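PDB 6XMY: 4-hydroxythreonine-4-phosphate dehydrogenase from Legionella pneumophila subsp. pneumophila, which probably catalyses the NAD-dependent oxidation of 4-(phosphooxy)-L-threonine, a late step in pyridoxine 5'-phosphate synthesis, with the help of a bound divalent metal ion. Local coordinates for residues A[144-149]-A[288-293]; A[150-155]-A[184-189]; A[58-63]-A[74-79]. All blocks are in the same frame, centred on the assembly; numbering follows the deposited sequence.

Contact 1 (A[144-149]-A[288-293])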
# COMPACT_ATOMS: atom_id res chain seq x y z
N ASP A 144 6.43 -6.33 -10.97
CA ASP A 144 6.63 -7.36 -11.99
C ASP A 144 5.57 -7.28 -13.09
O ASP A 144 5.90 -7.37 -14.28
CB ASP A 144 6.62 -8.75 -11.35
CG ASP A 144 7.84 -9.01 -10.49
OD1 ASP A 144 8.77 -8.18 -10.50
OD2 ASP A 144 7.87 -10.05 -9.79
N PHE A 145 4.30 -7.09 -12.71
CA PHE A 145 3.22 -7.04 -13.69
C PHE A 145 3.45 -5.93 -14.70
O PHE A 145 3.26 -6.13 -15.91
CB PHE A 145 1.88 -6.84 -12.97
CG PHE A 145 0.69 -6.83 -13.90
CD1 PHE A 145 0.30 -5.66 -14.54
CD2 PHE A 145 -0.04 -7.98 -14.12
CE1 PHE A 145 -0.80 -5.65 -15.39
CE2 PHE A 145 -1.14 -7.97 -14.97
CZ PHE A 145 -1.52 -6.81 -15.60
N PHE A 146 3.87 -4.76 -14.23
CA PHE A 146 4.08 -3.60 -15.10
C PHE A 146 5.50 -3.49 -15.61
O PHE A 146 5.83 -2.52 -16.30
CB PHE A 146 3.65 -2.32 -14.38
CG PHE A 146 2.17 -2.23 -14.17
CD1 PHE A 146 1.33 -1.98 -15.25
CD2 PHE A 146 1.60 -2.44 -12.92
CE1 PHE A 146 -0.04 -1.90 -15.07
CE2 PHE A 146 0.23 -2.36 -12.74
CZ PHE A 146 -0.59 -2.10 -13.82
N GLU A 147 6.35 -4.47 -15.30
CA GLU A 147 7.74 -4.48 -15.74
C GLU A 147 8.47 -3.19 -15.37
O GLU A 147 9.21 -2.62 -16.17
CB GLU A 147 7.87 -4.82 -17.23
CG GLU A 147 7.08 -6.05 -17.61
CD GLU A 147 7.79 -6.88 -18.66
OE1 GLU A 147 8.56 -7.80 -18.27
OE2 GLU A 147 7.59 -6.61 -19.86
N VAL A 148 8.25 -2.73 -14.14
CA VAL A 148 8.93 -1.56 -13.60
C VAL A 148 10.08 -2.03 -12.73
O VAL A 148 9.89 -2.87 -11.84
CB VAL A 148 7.94 -0.69 -12.80
CG1 VAL A 148 8.66 0.49 -12.17
CG2 VAL A 148 6.81 -0.21 -13.69
N GLU A 149 11.28 -1.48 -12.97
CA GLU A 149 12.44 -1.92 -12.20
C GLU A 149 12.37 -1.45 -10.75
O GLU A 149 12.64 -2.23 -9.83
CB GLU A 149 13.73 -1.43 -12.86
CG GLU A 149 14.96 -1.63 -11.99
CD GLU A 149 16.25 -1.35 -12.72
OE1 GLU A 149 16.90 -2.32 -13.15
OE2 GLU A 149 16.61 -0.16 -12.87
N LEU A 288 4.63 3.83 -5.26
CA LEU A 288 5.12 4.84 -6.18
C LEU A 288 5.87 4.18 -7.33
O LEU A 288 6.65 3.25 -7.11
CB LEU A 288 6.07 5.79 -5.46
CG LEU A 288 5.57 6.31 -4.12
CD1 LEU A 288 6.63 7.20 -3.50
CD2 LEU A 288 4.23 7.03 -4.25
N GLY A 289 5.65 4.69 -8.55
CA GLY A 289 6.41 4.25 -9.71
C GLY A 289 5.68 3.36 -10.69
O GLY A 289 6.27 2.97 -11.70
N LEU A 290 4.42 3.01 -10.43
CA LEU A 290 3.65 2.24 -11.40
C LEU A 290 2.96 3.17 -12.38
O LEU A 290 2.79 4.36 -12.09
CB LEU A 290 2.57 1.44 -10.67
CG LEU A 290 3.00 0.46 -9.58
CD1 LEU A 290 1.76 -0.07 -8.91
CD2 LEU A 290 3.85 -0.66 -10.16
N PRO A 291 2.52 2.66 -13.53
CA PRO A 291 1.72 3.49 -14.44
C PRO A 291 0.27 3.64 -14.01
O PRO A 291 -0.50 4.32 -14.70
CB PRO A 291 1.82 2.74 -15.78
CG PRO A 291 2.07 1.35 -15.41
CD PRO A 291 2.86 1.36 -14.12
N ILE A 292 -0.11 3.02 -12.90
CA ILE A 292 -1.43 3.20 -12.30
C ILE A 292 -1.24 3.73 -10.88
O ILE A 292 -0.16 3.64 -10.29
CB ILE A 292 -2.25 1.89 -12.26
CG1 ILE A 292 -1.55 0.84 -11.39
CG2 ILE A 292 -2.51 1.37 -13.69
CD1 ILE A 292 -2.46 -0.30 -10.92
N ILE A 293 -2.33 4.27 -10.34
CA ILE A 293 -2.40 4.62 -8.93
C ILE A 293 -2.79 3.37 -8.16
O ILE A 293 -3.76 2.69 -8.53
CB ILE A 293 -3.45 5.72 -8.71
CG1 ILE A 293 -3.07 7.00 -9.46
CG2 ILE A 293 -3.67 5.95 -7.22
CD1 ILE A 293 -4.26 7.90 -9.71

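Contact 2 (A[150-155]-A[184-189])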
# COMPACT_ATOMS: atom_id res chain seq x y z
N THR A 150 12.03 -0.18 -10.53
CA THR A 150 12.02 0.39 -9.19
C THR A 150 10.64 0.93 -8.87
O THR A 150 10.18 1.89 -9.50
CB THR A 150 13.06 1.51 -9.05
OG1 THR A 150 14.35 1.02 -9.47
CG2 THR A 150 13.14 1.98 -7.60
N VAL A 151 9.98 0.32 -7.89
CA VAL A 151 8.82 0.90 -7.25
C VAL A 151 9.18 1.15 -5.80
O VAL A 151 10.16 0.62 -5.27
CB VAL A 151 7.58 -0.01 -7.36
CG1 VAL A 151 7.25 -0.30 -8.81
CG2 VAL A 151 7.82 -1.29 -6.59
N VAL A 152 8.39 1.99 -5.14
CA VAL A 152 8.67 2.38 -3.77
C VAL A 152 7.41 2.23 -2.95
O VAL A 152 6.34 2.73 -3.32
CB VAL A 152 9.18 3.83 -3.68
CG1 VAL A 152 9.42 4.20 -2.21
CG2 VAL A 152 10.44 4.02 -4.51
N MET A 153 7.52 1.53 -1.83
CA MET A 153 6.46 1.46 -0.84
C MET A 153 6.59 2.65 0.09
O MET A 153 7.63 2.84 0.72
CB MET A 153 6.54 0.17 -0.03
CG MET A 153 5.61 0.16 1.18
SD MET A 153 5.79 -1.28 2.26
CE MET A 153 5.50 -2.61 1.08
N MET A 154 5.53 3.45 0.18
CA MET A 154 5.52 4.60 1.06
C MET A 154 4.25 4.55 1.89
O MET A 154 3.16 4.48 1.34
CB MET A 154 5.61 5.92 0.29
CG MET A 154 5.67 7.14 1.20
SD MET A 154 5.76 8.69 0.32
CE MET A 154 4.07 8.89 -0.23
N LEU A 155 4.40 4.56 3.21
CA LEU A 155 3.25 4.74 4.08
C LEU A 155 3.10 6.22 4.41
O LEU A 155 4.09 6.94 4.60
CB LEU A 155 3.36 3.89 5.35
CG LEU A 155 2.77 2.47 5.19
CD1 LEU A 155 3.60 1.61 4.23
CD2 LEU A 155 2.62 1.77 6.53
N ILE A 184 19.62 5.46 -4.68
CA ILE A 184 19.41 6.54 -5.65
C ILE A 184 18.08 6.36 -6.38
O ILE A 184 17.29 7.30 -6.50
CB ILE A 184 20.60 6.60 -6.63
CG1 ILE A 184 21.86 7.08 -5.90
CG2 ILE A 184 20.27 7.52 -7.81
CD1 ILE A 184 23.14 6.72 -6.62
N LYS A 185 17.82 5.15 -6.87
CA LYS A 185 16.61 4.93 -7.66
C LYS A 185 15.36 5.08 -6.81
O LYS A 185 14.36 5.65 -7.26
CB LYS A 185 16.68 3.56 -8.32
CG LYS A 185 17.69 3.51 -9.45
CD LYS A 185 17.89 2.10 -9.95
CE LYS A 185 18.87 2.07 -11.11
NZ LYS A 185 19.11 0.69 -11.60
N VAL A 186 15.41 4.57 -5.58
CA VAL A 186 14.28 4.71 -4.66
C VAL A 186 14.01 6.18 -4.38
O VAL A 186 12.86 6.65 -4.44
CB VAL A 186 14.54 3.92 -3.37
CG1 VAL A 186 13.61 4.39 -2.26
CG2 VAL A 186 14.38 2.44 -3.63
N ILE A 187 15.06 6.93 -4.03
CA ILE A 187 14.86 8.32 -3.66
C ILE A 187 14.52 9.19 -4.88
O ILE A 187 13.74 10.14 -4.76
CB ILE A 187 16.02 8.85 -2.79
CG1 ILE A 187 16.07 8.04 -1.49
CG2 ILE A 187 15.84 10.34 -2.49
CD1 ILE A 187 17.18 8.46 -0.52
N GLN A 188 15.05 8.86 -6.06
CA GLN A 188 14.60 9.56 -7.27
C GLN A 188 13.10 9.39 -7.47
O GLN A 188 12.38 10.36 -7.74
CB GLN A 188 15.35 9.03 -8.50
CG GLN A 188 16.76 9.56 -8.69
CD GLN A 188 17.51 8.83 -9.79
OE1 GLN A 188 17.10 7.76 -10.25
NE2 GLN A 188 18.63 9.40 -10.22
N GLN A 189 12.60 8.16 -7.30
CA GLN A 189 11.17 7.93 -7.45
C GLN A 189 10.38 8.66 -6.37
O GLN A 189 9.35 9.29 -6.66
CB GLN A 189 10.86 6.44 -7.42
CG GLN A 189 9.38 6.14 -7.58
CD GLN A 189 8.82 6.63 -8.89
OE1 GLN A 189 9.26 6.20 -9.96
NE2 GLN A 189 7.86 7.54 -8.83
O HOH W 1 11.07 4.36 -10.42

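Contact 3 (A[58-63]-A[74-79])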
# COMPACT_ATOMS: atom_id res chain seq x y z
N LYS A 58 -27.60 -3.47 -0.56
CA LYS A 58 -28.10 -3.88 -1.86
C LYS A 58 -26.93 -3.96 -2.83
O LYS A 58 -26.21 -2.97 -3.03
CB LYS A 58 -29.16 -2.90 -2.36
CG LYS A 58 -30.45 -2.97 -1.53
CD LYS A 58 -31.40 -1.86 -1.90
CE LYS A 58 -32.57 -1.79 -0.93
NZ LYS A 58 -33.29 -3.08 -0.84
N PHE A 59 -26.73 -5.12 -3.42
CA PHE A 59 -25.59 -5.36 -4.29
C PHE A 59 -25.99 -5.21 -5.75
O PHE A 59 -27.04 -5.72 -6.18
CB PHE A 59 -25.04 -6.77 -4.06
CG PHE A 59 -24.47 -6.97 -2.69
CD1 PHE A 59 -23.14 -6.67 -2.43
CD2 PHE A 59 -25.26 -7.45 -1.65
CE1 PHE A 59 -22.61 -6.85 -1.16
CE2 PHE A 59 -24.73 -7.63 -0.38
CZ PHE A 59 -23.41 -7.33 -0.14
N LEU A 60 -25.15 -4.52 -6.50
CA LEU A 60 -25.32 -4.39 -7.94
C LEU A 60 -24.11 -5.02 -8.62
O LEU A 60 -22.98 -4.86 -8.16
CB LEU A 60 -25.39 -2.92 -8.35
CG LEU A 60 -26.57 -2.11 -7.80
CD1 LEU A 60 -26.35 -0.62 -8.03
CD2 LEU A 60 -27.86 -2.56 -8.44
N GLU A 61 -24.34 -5.73 -9.72
CA GLU A 61 -23.22 -6.19 -10.52
C GLU A 61 -22.74 -5.07 -11.44
O GLU A 61 -23.54 -4.36 -12.06
CB GLU A 61 -23.61 -7.43 -11.33
CG GLU A 61 -23.88 -8.63 -10.42
CD GLU A 61 -24.04 -9.92 -11.18
OE1 GLU A 61 -23.73 -9.94 -12.39
OE2 GLU A 61 -24.47 -10.91 -10.57
N TYR A 62 -21.42 -4.91 -11.51
CA TYR A 62 -20.83 -3.83 -12.28
C TYR A 62 -21.23 -3.91 -13.75
O TYR A 62 -21.26 -4.98 -14.35
CB TYR A 62 -19.30 -3.90 -12.20
CG TYR A 62 -18.66 -2.88 -13.10
CD1 TYR A 62 -18.64 -1.54 -12.76
CD2 TYR A 62 -18.12 -3.25 -14.33
CE1 TYR A 62 -18.08 -0.59 -13.61
CE2 TYR A 62 -17.57 -2.31 -15.18
CZ TYR A 62 -17.55 -0.98 -14.81
OH TYR A 62 -17.00 -0.05 -15.66
N SER A 63 -21.52 -2.74 -14.31
CA SER A 63 -21.69 -2.56 -15.74
C SER A 63 -21.07 -1.23 -16.13
O SER A 63 -21.30 -0.21 -15.46
CB SER A 63 -23.17 -2.54 -16.16
OG SER A 63 -23.26 -2.00 -17.46
N TYR A 74 -25.84 0.97 -1.44
CA TYR A 74 -25.55 0.06 -2.54
C TYR A 74 -24.07 -0.23 -2.59
O TYR A 74 -23.23 0.57 -2.15
CB TYR A 74 -26.00 0.66 -3.88
CG TYR A 74 -27.50 0.79 -3.97
CD1 TYR A 74 -28.15 1.88 -3.39
CD2 TYR A 74 -28.26 -0.17 -4.62
CE1 TYR A 74 -29.52 2.00 -3.46
CE2 TYR A 74 -29.63 -0.05 -4.69
CZ TYR A 74 -30.25 1.03 -4.12
OH TYR A 74 -31.62 1.14 -4.20
N LEU A 75 -23.73 -1.41 -3.09
CA LEU A 75 -22.35 -1.76 -3.32
C LEU A 75 -22.27 -2.45 -4.67
O LEU A 75 -23.00 -3.42 -4.92
CB LEU A 75 -21.82 -2.69 -2.22
CG LEU A 75 -20.30 -2.79 -2.18
CD1 LEU A 75 -19.65 -1.45 -1.88
CD2 LEU A 75 -19.94 -3.81 -1.13
N THR A 76 -21.42 -1.93 -5.55
CA THR A 76 -21.25 -2.47 -6.88
C THR A 76 -20.05 -3.41 -6.89
O THR A 76 -18.98 -3.06 -6.38
CB THR A 76 -21.08 -1.34 -7.90
OG1 THR A 76 -22.30 -0.58 -7.95
CG2 THR A 76 -20.77 -1.90 -9.29
N VAL A 77 -20.25 -4.60 -7.46
CA VAL A 77 -19.27 -5.67 -7.41
C VAL A 77 -18.96 -6.14 -8.82
O VAL A 77 -19.88 -6.32 -9.64
CB VAL A 77 -19.81 -6.86 -6.57
CG1 VAL A 77 -18.79 -8.00 -6.51
CG2 VAL A 77 -20.22 -6.39 -5.16
N TRP A 78 -17.67 -6.35 -9.11
CA TRP A 78 -17.18 -7.09 -10.26
C TRP A 78 -16.94 -8.52 -9.77
O TRP A 78 -15.93 -8.79 -9.13
CB TRP A 78 -15.88 -6.48 -10.80
CG TRP A 78 -15.34 -7.17 -12.04
CD1 TRP A 78 -14.99 -8.49 -12.16
CD2 TRP A 78 -15.09 -6.58 -13.32
NE1 TRP A 78 -14.55 -8.75 -13.43
CE2 TRP A 78 -14.61 -7.60 -14.17
CE3 TRP A 78 -15.24 -5.28 -13.84
CZ2 TRP A 78 -14.27 -7.37 -15.50
CZ3 TRP A 78 -14.90 -5.05 -15.18
CH2 TRP A 78 -14.41 -6.09 -15.99
N PRO A 79 -17.86 -9.45 -10.03
CA PRO A 79 -17.75 -10.77 -9.41
C PRO A 79 -16.56 -11.57 -9.92
O PRO A 79 -16.28 -11.62 -11.12
CB PRO A 79 -19.08 -11.44 -9.78
CG PRO A 79 -20.01 -10.28 -10.02
CD PRO A 79 -19.14 -9.29 -10.73

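Contact 1 (A[144-149]-A[288-293])
F146 offers one face of its ring to P291 CD. That carbon sits 4.1 Å from the centroid of the F146 ring, 29° off the ring normal, a CH-pi contact suited to a proline, whose ring C-H bonds next to nitrogen are somewhat polarised. The neighbouring methylene, P291 CG, comes down on F146 CD1 at 3.4 Å. On the other flank of the ring F146 CD2 meets L290 CD2 at 4.0 Å, and farther out F146 CE2 meets I292 CD1 at 3.8 Å; both aliphatic chains cross the phenylalanine at about a right angle. The ring reaches them because F146 CG stands anti to its own carbonyl carbon (chi1 -69°), turned towards 288-293. I292 brings CG1 and CD1 obliquely to CE2 and CZ, its chi1 of 63° setting CG1 between backbone N and carbonyl carbon.

Helix 138-145 ends here in a Schellman motif: E147 takes positive phi, and its N bonds back to D144 O at 3.1 Å. The turn carries the chain to V148, whose CG1 rests 3.5 Å from G289 O. G289 belongs to the loop joining strands 284-288 and 294-297 and has positive phi, a conformation glycine adopts easily. Helix 96-111 also meets this cluster, with A107 and S111 against F146 and C110 against I292.

Contact 2 (A[150-155]-A[184-189])
Q189 OE1 accepts a hydrogen bond from a water at 2.6 Å, and the same water donates to T150 O at 2.8 Å. One solvent molecule thus joins the side chain of helix 180-197 to the backbone just before strand 152-156. The chain of Q189 leaves with CG anti to the backbone N (chi1 -180°) and then bends at chi2, taking the amide past V152 to the water beside T150 O; the amide's other end, NE2, is bonded to S193 OG a turn further along the helix.

Away from the water the segments pack without direct hydrogen bonds. V152 CG2 lies 3.9 Å from V186 CG1 and 3.8 Å from Q189 CB, a short branched side chain fitting between two helical residues. T150 lies across K185 at about a right angle: its OG1 is 3.6 Å from K185 CB, while its methyl CG2 faces the helix backbone near V186. K185 uses only its aliphatic part here, running on extended to a salt bridge between its NZ and E149 OE2. Here a helix flanks the strands of the α/β fold. Valine methyls hold the inner part, and the outer backbone carbonyl relies on a water for its link to the helix.

Contact 3 (A[58-63]-A[74-79])
F59, L75 and V77 form the apolar centre of this contact between two parallel strands, 58-61 and 74-79, at one margin of the α/β fold. The side chains of F59 and L75 run alongside each other in the same direction, with F59 CE1 4.0 Å from L75 CD2. V77 brings CG2 to the edge of the F59 ring, near its plane. Helices 23-29 and 43-52 lie over this face, where L28, L43 and L46 add their own aliphatic groups, so apolar F59, L75 and V77 suit it, while E61 on the same face is exposed.

The other face carries K58, L60, Y74 and T76. Here L60 CD1 packs on Y74 CD2 at 3.9 Å, and K58 CB and CD come obliquely alongside the tyrosine ring, the amine leading away from it. T76, a β-branched residue at home in a strand, turns its methyl to the edge of the Y62 ring. Y62 CG is anti to the backbone N (chi1 174°), which carries the phenol out beside W78. The two ring planes differ by only 22°, yet the 5.6 Å between the centroids of the Y62 ring and the W78 six-membered ring comes from a large lateral offset, with contact confined to Y62 CD2 and CE2 against W78 CE3 and CZ3.

Between the two faces runs the polar backbone. L75 N donates to K58 O and L60 N to L75 O, both at 2.9 Å, the regular parallel pattern in which one residue bonds to two across the way. V77 N reaches L60 O at 2.8 Å. One residue past the last bridge, Y62 N bonds V77 O at 2.8 Å.

How the contacts relate
Contacts 1 and 2 are neighbours, while contact 3 stands alone: its centre is about 28 Å from that of contact 1 and about 35 Å from that of contact 2, which lies on the opposite side of the chain's centre. Contact 2 is nested in the chain loop closed by contact 1. Its strand 152-156 follows helix 138-145 of contact 1 and pairs with strand 284-288, which leads into the loop of contact 1. Contact 2 is partly buried; contacts 1 and 3 are nearer the surface. Their chemistry differs accordingly: ring and aliphatic packing between a helix end and a loop, methyl packing with a bridging water between strand and helix, and repeated backbone bonds between strands.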